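Local structure of secreted protein (Kutzneria albida DSM 43870, 5M6Q) at residues A[5-16]-A[196-204]; A[124-132]-A[172-180]. The protein probably acts as a microbial transglutaminase, an acyltransferase that cross-links proteins through the side-chain amide of glutamine. One frame throughout, in Å; residues are numbered along the deposited sequence.

Contact 1 of 2, residues A[5-16]-A[196-204]; sequences PPLAEDRSYRTW and VVYQSTLRH
Q199 and R14 meet because both side chains leave their strands with CG anti to the backbone N (chi1 175° and 178°) and run side by side from a hydrogen-bonded antiparallel pair. Q199 continues extended, whereas R14 bends at chi3, which carries its guanidinium over to the amide. The two planes stand 60° apart, and the bond from R14 NH1 to Q199 OE1, although 2.7 Å long, is bent and therefore weak. W16 NE1 adds a second weak bond to the same oxygen, which lies in the plane of the indole at its edge. The other end of the amide makes a straighter bond than either of these: Q199 NE2 donates to P5 O over 3.1 Å. R14 NH1 reaches P5 O at 2.9 Å from the opposite face of that carbonyl, and R14 NH2 binds P6 O; together the two groups hold the carbonyls of P5 and P6 beside the paired strands. L7 CD2 lies over one guanidinium face.

On the face of Y13, T15, Y198 and S200, the Y13 ring makes an offset stack with H204 of the following helix, centroids 4.7 Å apart and planes nearly parallel, while T15 CG2 touches the edge of the Y198 ring. Paired backbone bonds at R14/Q199 and W16/V197 fix the register. Past the strand, T201 N donates to S12 O over 2.9 Å, and T201 OG1, as N-cap, accepts from H204 N at 3.0 Å.

Strand 13-17 is an outermost strand of the antiparallel sheet. Strand 196-200 separates it from strand 184-188, where H187 bonds S200 OG and W186 meets the W16 ring; helix 18-28 packs on W16 and V197 through A24 and Y21.

Contact 2 of 2, residues A[124-132]-A[172-180]; sequences ASIFSKRFY and NFDYGWFDQ
K129 and Y175 supply the polar side-chain link across this antiparallel pair: K129 NZ donates to Y175 OH over 2.8 Å. The lysine runs beside the tyrosine in the same direction and turns only at chi4 (59°), bringing the ammonium round to the hydroxyl; Y162 OH is a second partner of NZ.

In the backbone, S128 N to G176 O and G176 N to S128 O are both 2.8 Å, R130 and D174 form the next hydrogen-bonded pair, and F178 N donates to I126 O over 3.0 Å. Water bridges both ends: one molecule accepts from I126 N and lies near F178 O and Q180 OE1, which also accepts from Q77 NE2, and another joins Y132 N to N172 O.

Apolar contacts fill the face of F127, K129, Y175 and W177. K129 CG makes a CH-pi contact over one face of the Y175 ring, 4.2 Å from its centroid, while F127 CD1 approaches Y175 CD2 at 3.8 Å with the ring planes 41° apart. A leucine in place of Y175 would probably leave K129 NZ without its hydroxyl mate in this strand and open a gap beside F127. S125 CB packs at 3.4 Å from W177 CH2. On the other face, I126 CG2 and F178 CD2 lie alongside each other, 3.9 Å apart.

Strands 122-131 and 174-179 are inner neighbours in the sheet, with strand 214-223 beyond the former and 184-188 beyond the latter. Helix 47-53 covers the aromatic face, T49 touching F127, Y175 and W177, and W185 lies against I126 and S128.

In the fold
Both contacts pair antiparallel strands of one sheet, but at different depths. Contact 2 is central, its centre about 4 Å from that of the chain, and most of its touching residues are buried; the centre of contact 1 lies about 17 Å out, on the surface, and the contact includes an outermost strand. Their centres are 15 Å apart and they do not touch. Strand 184-188 fills the interval, and its H187 bonds both S200 of contact 1 and D174 of contact 2. Aromatic groups occur in both; contact 1 differs by its amide–guanidinium network around the P5 and P6 carbonyls, contact 2 by its buried packing and lysine–tyrosine bond.

Contact 1 of 2, residues A[5-16]-A[196-204]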
loop_
_atom_site.group_PDB
_atom_site.type_symbol
_atom_site.label_atom_id
_atom_site.label_comp_id
_atom_site.label_asym_id
_atom_site.label_seq_id
_atom_site.Cartn_x
_atom_site.Cartn_y
_atom_site.Cartn_z
ATOM N N PRO A 5 -8.055 10.570 15.293
ATOM C CA PRO A 5 -9.507 10.522 15.147
ATOM C C PRO A 5 -9.912 10.575 13.677
ATOM O O PRO A 5 -9.102 10.940 12.820
ATOM C CB PRO A 5 -9.980 11.771 15.900
ATOM C CG PRO A 5 -8.834 12.697 15.842
ATOM C CD PRO A 5 -7.598 11.832 15.900
ATOM N N PRO A 6 -11.156 10.199 13.381
ATOM C CA PRO A 6 -11.647 10.368 12.011
ATOM C C PRO A 6 -11.719 11.842 11.588
ATOM O O PRO A 6 -11.563 12.758 12.399
ATOM C CB PRO A 6 -13.045 9.740 12.055
ATOM C CG PRO A 6 -13.429 9.727 13.499
ATOM C CD PRO A 6 -12.149 9.559 14.266
ATOM N N LEU A 7 -11.940 12.053 10.301
ATOM C CA LEU A 7 -12.105 13.390 9.767
ATOM C C LEU A 7 -13.481 13.931 10.127
ATOM O O LEU A 7 -14.439 13.172 10.248
ATOM C CB LEU A 7 -11.944 13.383 8.255
ATOM C CG LEU A 7 -10.571 12.979 7.747
ATOM C CD1 LEU A 7 -10.604 12.831 6.230
ATOM C CD2 LEU A 7 -9.557 14.021 8.169
ATOM N N ALA A 8 -13.583 15.244 10.268
ATOM C CA ALA A 8 -14.890 15.878 10.380
ATOM C C ALA A 8 -15.713 15.575 9.129
ATOM O O ALA A 8 -15.164 15.259 8.071
ATOM C CB ALA A 8 -14.742 17.373 10.579
ATOM N N GLU A 9 -17.033 15.665 9.251
ATOM C CA GLU A 9 -17.923 15.323 8.144
ATOM C C GLU A 9 -17.731 16.229 6.931
ATOM O O GLU A 9 -17.957 15.813 5.799
ATOM C CB GLU A 9 -19.385 15.364 8.608
ATOM C CG GLU A 9 -19.766 14.206 9.541
ATOM C CD GLU A 9 -21.206 14.280 10.042
ATOM O OE1 GLU A 9 -21.796 15.384 10.021
ATOM O OE2 GLU A 9 -21.748 13.229 10.456
ATOM N N ASP A 10 -17.299 17.459 7.156
ATOM C CA ASP A 10 -17.081 18.380 6.040
ATOM C C ASP A 10 -15.599 18.540 5.663
ATOM O O ASP A 10 -15.200 19.567 5.116
ATOM C CB ASP A 10 -17.661 19.749 6.381
ATOM C CG ASP A 10 -16.977 20.375 7.571
ATOM O OD1 ASP A 10 -16.572 19.615 8.482
ATOM O OD2 ASP A 10 -16.826 21.615 7.591
ATOM N N ARG A 11 -14.781 17.542 5.959
ATOM C CA ARG A 11 -13.352 17.658 5.682
ATOM C C ARG A 11 -12.893 16.578 4.738
ATOM O O ARG A 11 -13.224 15.411 4.918
ATOM C CB ARG A 11 -12.542 17.582 6.975
ATOM C CG ARG A 11 -12.631 18.833 7.808
ATOM C CD ARG A 11 -12.277 20.034 6.956
ATOM N NE ARG A 11 -12.196 21.250 7.748
ATOM C CZ ARG A 11 -11.076 21.928 7.957
ATOM N NH1 ARG A 11 -11.101 23.035 8.694
ATOM N NH2 ARG A 11 -9.938 21.507 7.413
ATOM N N SER A 12 -12.120 16.974 3.739
ATOM C CA SER A 12 -11.563 16.037 2.782
ATOM C C SER A 12 -10.206 15.514 3.249
ATOM O O SER A 12 -9.753 14.449 2.815
ATOM C CB SER A 12 -11.406 16.705 1.421
ATOM O OG SER A 12 -12.664 17.060 0.904
ATOM N N TYR A 13 -9.543 16.283 4.102
ATOM C CA TYR A 13 -8.238 15.872 4.601
ATOM C C TYR A 13 -7.844 16.634 5.851
ATOM O O TYR A 13 -8.401 17.689 6.145
ATOM C CB TYR A 13 -7.167 16.055 3.529
ATOM C CG TYR A 13 -6.855 17.486 3.158
ATOM C CD1 TYR A 13 -7.629 18.171 2.227
ATOM C CD2 TYR A 13 -5.763 18.147 3.718
ATOM C CE1 TYR A 13 -7.334 19.485 1.869
ATOM C CE2 TYR A 13 -5.459 19.459 3.366
ATOM C CZ TYR A 13 -6.244 20.120 2.443
ATOM O OH TYR A 13 -5.931 21.416 2.095
ATOM N N ARG A 14 -6.890 16.066 6.583
ATOM C CA ARG A 14 -6.252 16.714 7.718
ATOM C C ARG A 14 -4.741 16.693 7.515
ATOM O O ARG A 14 -4.184 15.676 7.076
ATOM C CB ARG A 14 -6.636 16.016 9.025
ATOM C CG ARG A 14 -5.976 16.593 10.268
ATOM C CD ARG A 14 -6.253 15.732 11.489
ATOM N NE ARG A 14 -7.656 15.783 11.891
ATOM C CZ ARG A 14 -8.420 14.721 12.155
ATOM N NH1 ARG A 14 -7.930 13.482 12.088
ATOM N NH2 ARG A 14 -9.684 14.901 12.508
ATOM N N THR A 15 -4.077 17.813 7.791
ATOM C CA THR A 15 -2.627 17.876 7.641
ATOM C C THR A 15 -1.898 17.687 8.972
ATOM O O THR A 15 -2.362 18.122 10.027
ATOM C CB THR A 15 -2.161 19.194 7.006
ATOM O OG1 THR A 15 -2.571 20.292 7.813
ATOM C CG2 THR A 15 -2.756 19.368 5.625
ATOM N N TRP A 16 -0.751 17.021 8.903
ATOM C CA TRP A 16 0.034 16.673 10.081
ATOM C C TRP A 16 1.474 17.151 9.953
ATOM O O TRP A 16 2.124 16.875 8.947
ATOM C CB TRP A 16 0.030 15.163 10.288
ATOM C CG TRP A 16 -1.291 14.609 10.686
ATOM C CD1 TRP A 16 -2.365 14.400 9.882
ATOM C CD2 TRP A 16 -1.671 14.179 11.991
ATOM N NE1 TRP A 16 -3.396 13.852 10.601
ATOM C CE2 TRP A 16 -2.999 13.719 11.903
ATOM C CE3 TRP A 16 -1.017 14.141 13.229
ATOM C CZ2 TRP A 16 -3.685 13.234 12.998
ATOM C CZ3 TRP A 16 -1.697 13.650 14.318
ATOM C CH2 TRP A 16 -3.020 13.200 14.200
ATOM N N VAL A 196 5.040 17.043 4.715
ATOM C CA VAL A 196 3.802 17.143 5.479
ATOM C C VAL A 196 3.050 15.847 5.280
ATOM O O VAL A 196 2.933 15.393 4.149
ATOM C CB VAL A 196 2.926 18.338 5.023
ATOM C CG1 VAL A 196 1.631 18.383 5.826
ATOM C CG2 VAL A 196 3.705 19.643 5.124
ATOM N N VAL A 197 2.526 15.275 6.364
ATOM C CA VAL A 197 1.693 14.076 6.296
ATOM C C VAL A 197 0.228 14.446 6.109
ATOM O O VAL A 197 -0.264 15.423 6.694
ATOM C CB VAL A 197 1.927 13.196 7.546
ATOM C CG1 VAL A 197 0.815 12.165 7.747
ATOM C CG2 VAL A 197 3.256 12.495 7.408
ATOM N N TYR A 198 -0.460 13.699 5.248
ATOM C CA TYR A 198 -1.876 13.937 4.991
ATOM C C TYR A 198 -2.721 12.757 5.419
ATOM O O TYR A 198 -2.343 11.608 5.234
ATOM C CB TYR A 198 -2.143 14.184 3.504
ATOM C CG TYR A 198 -1.379 15.319 2.902
ATOM C CD1 TYR A 198 -1.346 16.578 3.512
ATOM C CD2 TYR A 198 -0.703 15.151 1.699
ATOM C CE1 TYR A 198 -0.644 17.631 2.937
ATOM C CE2 TYR A 198 -0.005 16.193 1.118
ATOM C CZ TYR A 198 0.022 17.428 1.740
ATOM O OH TYR A 198 0.717 18.449 1.143
ATOM N N GLN A 199 -3.890 13.054 5.947
ATOM C CA GLN A 199 -4.875 12.045 6.277
ATOM C C GLN A 199 -6.104 12.409 5.463
ATOM O O GLN A 199 -6.779 13.409 5.764
ATOM C CB GLN A 199 -5.158 12.026 7.784
ATOM C CG GLN A 199 -6.262 11.070 8.209
ATOM C CD GLN A 199 -6.711 11.305 9.643
ATOM O OE1 GLN A 199 -6.296 12.276 10.282
ATOM N NE2 GLN A 199 -7.561 10.413 10.158
ATOM N N SER A 200 -6.376 11.637 4.413
ATOM C CA SER A 200 -7.414 12.015 3.447
ATOM C C SER A 200 -8.567 11.037 3.351
ATOM O O SER A 200 -8.431 9.855 3.683
ATOM C CB SER A 200 -6.804 12.180 2.059
ATOM O OG SER A 200 -5.832 13.203 2.072
ATOM N N THR A 201 -9.708 11.531 2.890
ATOM C CA THR A 201 -10.732 10.621 2.410
ATOM C C THR A 201 -10.189 9.943 1.160
ATOM O O THR A 201 -9.306 10.482 0.487
ATOM C CB THR A 201 -12.031 11.329 2.041
ATOM O OG1 THR A 201 -11.780 12.148 0.904
ATOM C CG2 THR A 201 -12.561 12.190 3.190
ATOM N N LEU A 202 -10.738 8.778 0.825
ATOM C CA LEU A 202 -10.368 8.097 -0.405
ATOM C C LEU A 202 -10.638 8.962 -1.626
ATOM O O LEU A 202 -9.815 9.026 -2.530
ATOM C CB LEU A 202 -11.116 6.767 -0.537
ATOM C CG LEU A 202 -10.793 6.047 -1.850
ATOM C CD1 LEU A 202 -9.315 5.676 -1.919
ATOM C CD2 LEU A 202 -11.688 4.826 -2.064
ATOM N N ARG A 203 -11.783 9.644 -1.655
ATOM C CA ARG A 203 -12.080 10.515 -2.782
ATOM C C ARG A 203 -10.998 11.597 -2.954
ATOM O O ARG A 203 -10.605 11.922 -4.065
ATOM C CB ARG A 203 -13.447 11.190 -2.623
ATOM C CG ARG A 203 -13.833 12.014 -3.842
ATOM C CD ARG A 203 -15.118 12.817 -3.656
ATOM N NE ARG A 203 -16.121 12.105 -2.869
ATOM C CZ ARG A 203 -16.879 11.108 -3.324
ATOM N NH1 ARG A 203 -16.751 10.676 -4.575
ATOM N NH2 ARG A 203 -17.765 10.534 -2.516
ATOM N N HIS A 204 -10.527 12.167 -1.857
ATOM C CA HIS A 204 -9.553 13.235 -1.974
ATOM C C HIS A 204 -8.199 12.683 -2.403
ATOM O O HIS A 204 -7.522 13.251 -3.273
ATOM C CB HIS A 204 -9.426 13.990 -0.658
ATOM C CG HIS A 204 -8.367 15.042 -0.685
ATOM N ND1 HIS A 204 -8.537 16.246 -1.328
ATOM C CD2 HIS A 204 -7.111 15.053 -0.182
ATOM C CE1 HIS A 204 -7.436 16.961 -1.209
ATOM N NE2 HIS A 204 -6.557 16.264 -0.515
#

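Contact 2 of 2, residues A[124-132]-A[172-180]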
loop_
_atom_site.group_PDB
_atom_site.type_symbol
_atom_site.label_atom_id
_atom_site.label_comp_id
_atom_site.label_asym_id
_atom_site.label_seq_id
_atom_site.Cartn_x
_atom_site.Cartn_y
_atom_site.Cartn_z
ATOM N N ALA A 124 -2.358 -8.989 6.668
ATOM C CA ALA A 124 -2.514 -8.394 5.353
ATOM C C ALA A 124 -3.009 -6.954 5.494
ATOM O O ALA A 124 -3.977 -6.693 6.200
ATOM C CB ALA A 124 -3.463 -9.215 4.514
ATOM N N SER A 125 -2.325 -6.023 4.836
ATOM C CA SER A 125 -2.658 -4.611 4.917
ATOM C C SER A 125 -2.841 -4.063 3.517
ATOM O O SER A 125 -2.450 -4.708 2.560
ATOM C CB SER A 125 -1.573 -3.844 5.662
ATOM O OG SER A 125 -1.530 -4.264 7.012
ATOM N N ILE A 126 -3.460 -2.891 3.404
ATOM C CA ILE A 126 -3.774 -2.297 2.104
ATOM C C ILE A 126 -3.137 -0.924 1.998
ATOM O O ILE A 126 -3.093 -0.157 2.967
ATOM C CB ILE A 126 -5.295 -2.200 1.868
ATOM C CG1 ILE A 126 -5.904 -3.594 1.758
ATOM C CG2 ILE A 126 -5.643 -1.361 0.608
ATOM C CD1 ILE A 126 -7.404 -3.576 1.579
ATOM N N PHE A 127 -2.617 -0.626 0.822
ATOM C CA PHE A 127 -2.274 0.740 0.498
ATOM C C PHE A 127 -2.658 0.952 -0.947
ATOM O O PHE A 127 -2.843 -0.006 -1.684
ATOM C CB PHE A 127 -0.791 1.024 0.753
ATOM C CG PHE A 127 0.134 0.168 -0.045
ATOM C CD1 PHE A 127 0.537 0.552 -1.314
ATOM C CD2 PHE A 127 0.628 -1.017 0.482
ATOM C CE1 PHE A 127 1.407 -0.242 -2.059
ATOM C CE2 PHE A 127 1.488 -1.817 -0.260
ATOM C CZ PHE A 127 1.884 -1.419 -1.526
ATOM N N SER A 128 -2.785 2.210 -1.346
ATOM C CA SER A 128 -3.151 2.551 -2.701
ATOM C C SER A 128 -2.042 3.340 -3.338
ATOM O O SER A 128 -1.541 4.311 -2.764
ATOM C CB SER A 128 -4.438 3.368 -2.738
ATOM O OG SER A 128 -4.748 3.678 -4.082
ATOM N N LYS A 129 -1.680 2.938 -4.542
ATOM C CA LYS A 129 -0.610 3.590 -5.249
ATOM C C LYS A 129 -1.137 4.246 -6.512
ATOM O O LYS A 129 -1.872 3.638 -7.288
ATOM C CB LYS A 129 0.499 2.585 -5.590
ATOM C CG LYS A 129 1.622 3.155 -6.425
ATOM C CD LYS A 129 2.495 2.004 -6.976
ATOM C CE LYS A 129 3.555 2.509 -7.921
ATOM N NZ LYS A 129 4.478 3.509 -7.275
ATOM N N ARG A 130 -0.748 5.496 -6.708
ATOM C CA ARG A 130 -1.068 6.224 -7.915
ATOM C C ARG A 130 0.220 6.435 -8.702
ATOM O O ARG A 130 1.277 6.736 -8.130
ATOM C CB ARG A 130 -1.732 7.567 -7.588
ATOM C CG ARG A 130 -2.959 7.456 -6.675
ATOM C CD ARG A 130 -3.711 8.784 -6.561
ATOM N NE ARG A 130 -4.159 9.294 -7.861
ATOM C CZ ARG A 130 -4.802 10.448 -8.041
ATOM N NH1 ARG A 130 -5.103 11.220 -7.002
ATOM N NH2 ARG A 130 -5.153 10.830 -9.262
ATOM N N PHE A 131 0.135 6.268 -10.008
ATOM C CA PHE A 131 1.323 6.318 -10.843
ATOM C C PHE A 131 0.973 6.664 -12.287
ATOM O O PHE A 131 -0.193 6.869 -12.633
ATOM C CB PHE A 131 2.079 4.979 -10.764
ATOM C CG PHE A 131 1.286 3.785 -11.256
ATOM C CD1 PHE A 131 0.323 3.185 -10.449
ATOM C CD2 PHE A 131 1.534 3.241 -12.514
ATOM C CE1 PHE A 131 -0.385 2.075 -10.884
ATOM C CE2 PHE A 131 0.822 2.117 -12.965
ATOM C CZ PHE A 131 -0.140 1.537 -12.150
ATOM N N TYR A 132 2.002 6.752 -13.119
ATOM C CA TYR A 132 1.861 7.114 -14.520
ATOM C C TYR A 132 2.039 5.860 -15.377
ATOM O O TYR A 132 2.936 5.056 -15.138
ATOM C CB TYR A 132 2.891 8.191 -14.878
ATOM C CG TYR A 132 2.838 8.736 -16.289
ATOM C CD1 TYR A 132 1.665 9.223 -16.835
ATOM C CD2 TYR A 132 3.986 8.790 -17.058
ATOM C CE1 TYR A 132 1.641 9.745 -18.126
ATOM C CE2 TYR A 132 3.978 9.311 -18.332
ATOM C CZ TYR A 132 2.814 9.787 -18.862
ATOM O OH TYR A 132 2.841 10.287 -20.143
ATOM N N ASN A 172 6.613 11.189 -9.378
ATOM C CA ASN A 172 6.528 9.805 -9.857
ATOM C C ASN A 172 5.286 9.060 -9.340
ATOM O O ASN A 172 4.600 8.379 -10.104
ATOM C CB ASN A 172 7.795 9.019 -9.483
ATOM C CG ASN A 172 8.268 9.285 -8.056
ATOM O OD1 ASN A 172 7.520 9.777 -7.206
ATOM N ND2 ASN A 172 9.524 8.959 -7.790
ATOM N N PHE A 173 4.982 9.202 -8.057
ATOM C CA PHE A 173 3.909 8.406 -7.491
ATOM C C PHE A 173 3.258 9.061 -6.281
ATOM O O PHE A 173 3.749 10.054 -5.760
ATOM C CB PHE A 173 4.444 7.017 -7.106
ATOM C CG PHE A 173 5.725 7.055 -6.314
ATOM C CD1 PHE A 173 5.773 7.656 -5.062
ATOM C CD2 PHE A 173 6.882 6.490 -6.825
ATOM C CE1 PHE A 173 6.951 7.692 -4.326
ATOM C CE2 PHE A 173 8.071 6.527 -6.097
ATOM C CZ PHE A 173 8.097 7.126 -4.843
ATOM N N ASP A 174 2.142 8.488 -5.845
ATOM C CA ASP A 174 1.670 8.707 -4.491
ATOM C C ASP A 174 1.383 7.331 -3.898
ATOM O O ASP A 174 1.020 6.388 -4.623
ATOM C CB ASP A 174 0.425 9.609 -4.454
ATOM C CG ASP A 174 0.266 10.352 -3.111
ATOM O OD1 ASP A 174 1.038 10.093 -2.160
ATOM O OD2 ASP A 174 -0.632 11.209 -3.000
ATOM N N TYR A 175 1.603 7.213 -2.598
ATOM C CA TYR A 175 1.223 6.039 -1.815
ATOM C C TYR A 175 0.305 6.474 -0.715
ATOM O O TYR A 175 0.607 7.442 -0.023
ATOM C CB TYR A 175 2.442 5.366 -1.184
ATOM C CG TYR A 175 3.270 4.596 -2.165
ATOM C CD1 TYR A 175 4.196 5.239 -2.978
ATOM C CD2 TYR A 175 3.117 3.225 -2.290
ATOM C CE1 TYR A 175 4.962 4.516 -3.902
ATOM C CE2 TYR A 175 3.877 2.498 -3.205
ATOM C CZ TYR A 175 4.796 3.149 -4.001
ATOM O OH TYR A 175 5.539 2.421 -4.905
ATOM N N GLY A 176 -0.786 5.742 -0.522
ATOM C CA GLY A 176 -1.702 6.023 0.562
ATOM C C GLY A 176 -1.949 4.793 1.414
ATOM O O GLY A 176 -2.441 3.781 0.935
ATOM N N TRP A 177 -1.603 4.897 2.689
ATOM C CA TRP A 177 -1.796 3.810 3.621
ATOM C C TRP A 177 -3.240 3.762 4.077
ATOM O O TRP A 177 -3.788 4.775 4.527
ATOM C CB TRP A 177 -0.879 3.975 4.822
ATOM C CG TRP A 177 -1.170 2.960 5.873
ATOM C CD1 TRP A 177 -1.972 3.107 6.966
ATOM C CD2 TRP A 177 -0.677 1.623 5.914
ATOM N NE1 TRP A 177 -2.004 1.942 7.691
ATOM C CE2 TRP A 177 -1.211 1.016 7.070
ATOM C CE3 TRP A 177 0.173 0.883 5.096
ATOM C CZ2 TRP A 177 -0.918 -0.290 7.428
ATOM C CZ3 TRP A 177 0.465 -0.423 5.459
ATOM C CH2 TRP A 177 -0.075 -0.989 6.617
ATOM N N PHE A 178 -3.866 2.600 3.948
ATOM C CA PHE A 178 -5.269 2.463 4.325
ATOM C C PHE A 178 -5.433 2.262 5.825
ATOM O O PHE A 178 -5.125 1.197 6.351
ATOM C CB PHE A 178 -5.921 1.285 3.589
ATOM C CG PHE A 178 -7.419 1.286 3.639
ATOM C CD1 PHE A 178 -8.126 2.402 4.110
ATOM C CD2 PHE A 178 -8.133 0.179 3.193
ATOM C CE1 PHE A 178 -9.518 2.408 4.143
ATOM C CE2 PHE A 178 -9.532 0.173 3.215
ATOM C CZ PHE A 178 -10.225 1.296 3.688
ATOM N N ASP A 179 -5.943 3.283 6.501
ATOM C CA ASP A 179 -6.234 3.197 7.926
ATOM C C ASP A 179 -7.682 2.746 8.058
ATOM O O ASP A 179 -8.604 3.533 7.874
ATOM C CB ASP A 179 -5.995 4.555 8.596
ATOM C CG ASP A 179 -6.441 4.612 10.075
ATOM O OD1 ASP A 179 -7.211 3.753 10.570
ATOM O OD2 ASP A 179 -6.023 5.574 10.750
ATOM N N GLN A 180 -7.869 1.478 8.381
ATOM C CA GLN A 180 -9.198 0.899 8.379
ATOM C C GLN A 180 -9.914 1.083 9.720
ATOM O O GLN A 180 -11.044 0.645 9.877
ATOM C CB GLN A 180 -9.115 -0.572 7.988
ATOM C CG GLN A 180 -8.714 -0.714 6.516
ATOM C CD GLN A 180 -8.361 -2.132 6.096
ATOM O OE1 GLN A 180 -7.230 -2.581 6.275
ATOM N NE2 GLN A 180 -9.314 -2.819 5.478
HETATM O O HOH W 1 -4.559 -1.550 5.756
HETATM O O HOH W 2 4.755 6.507 -11.942
#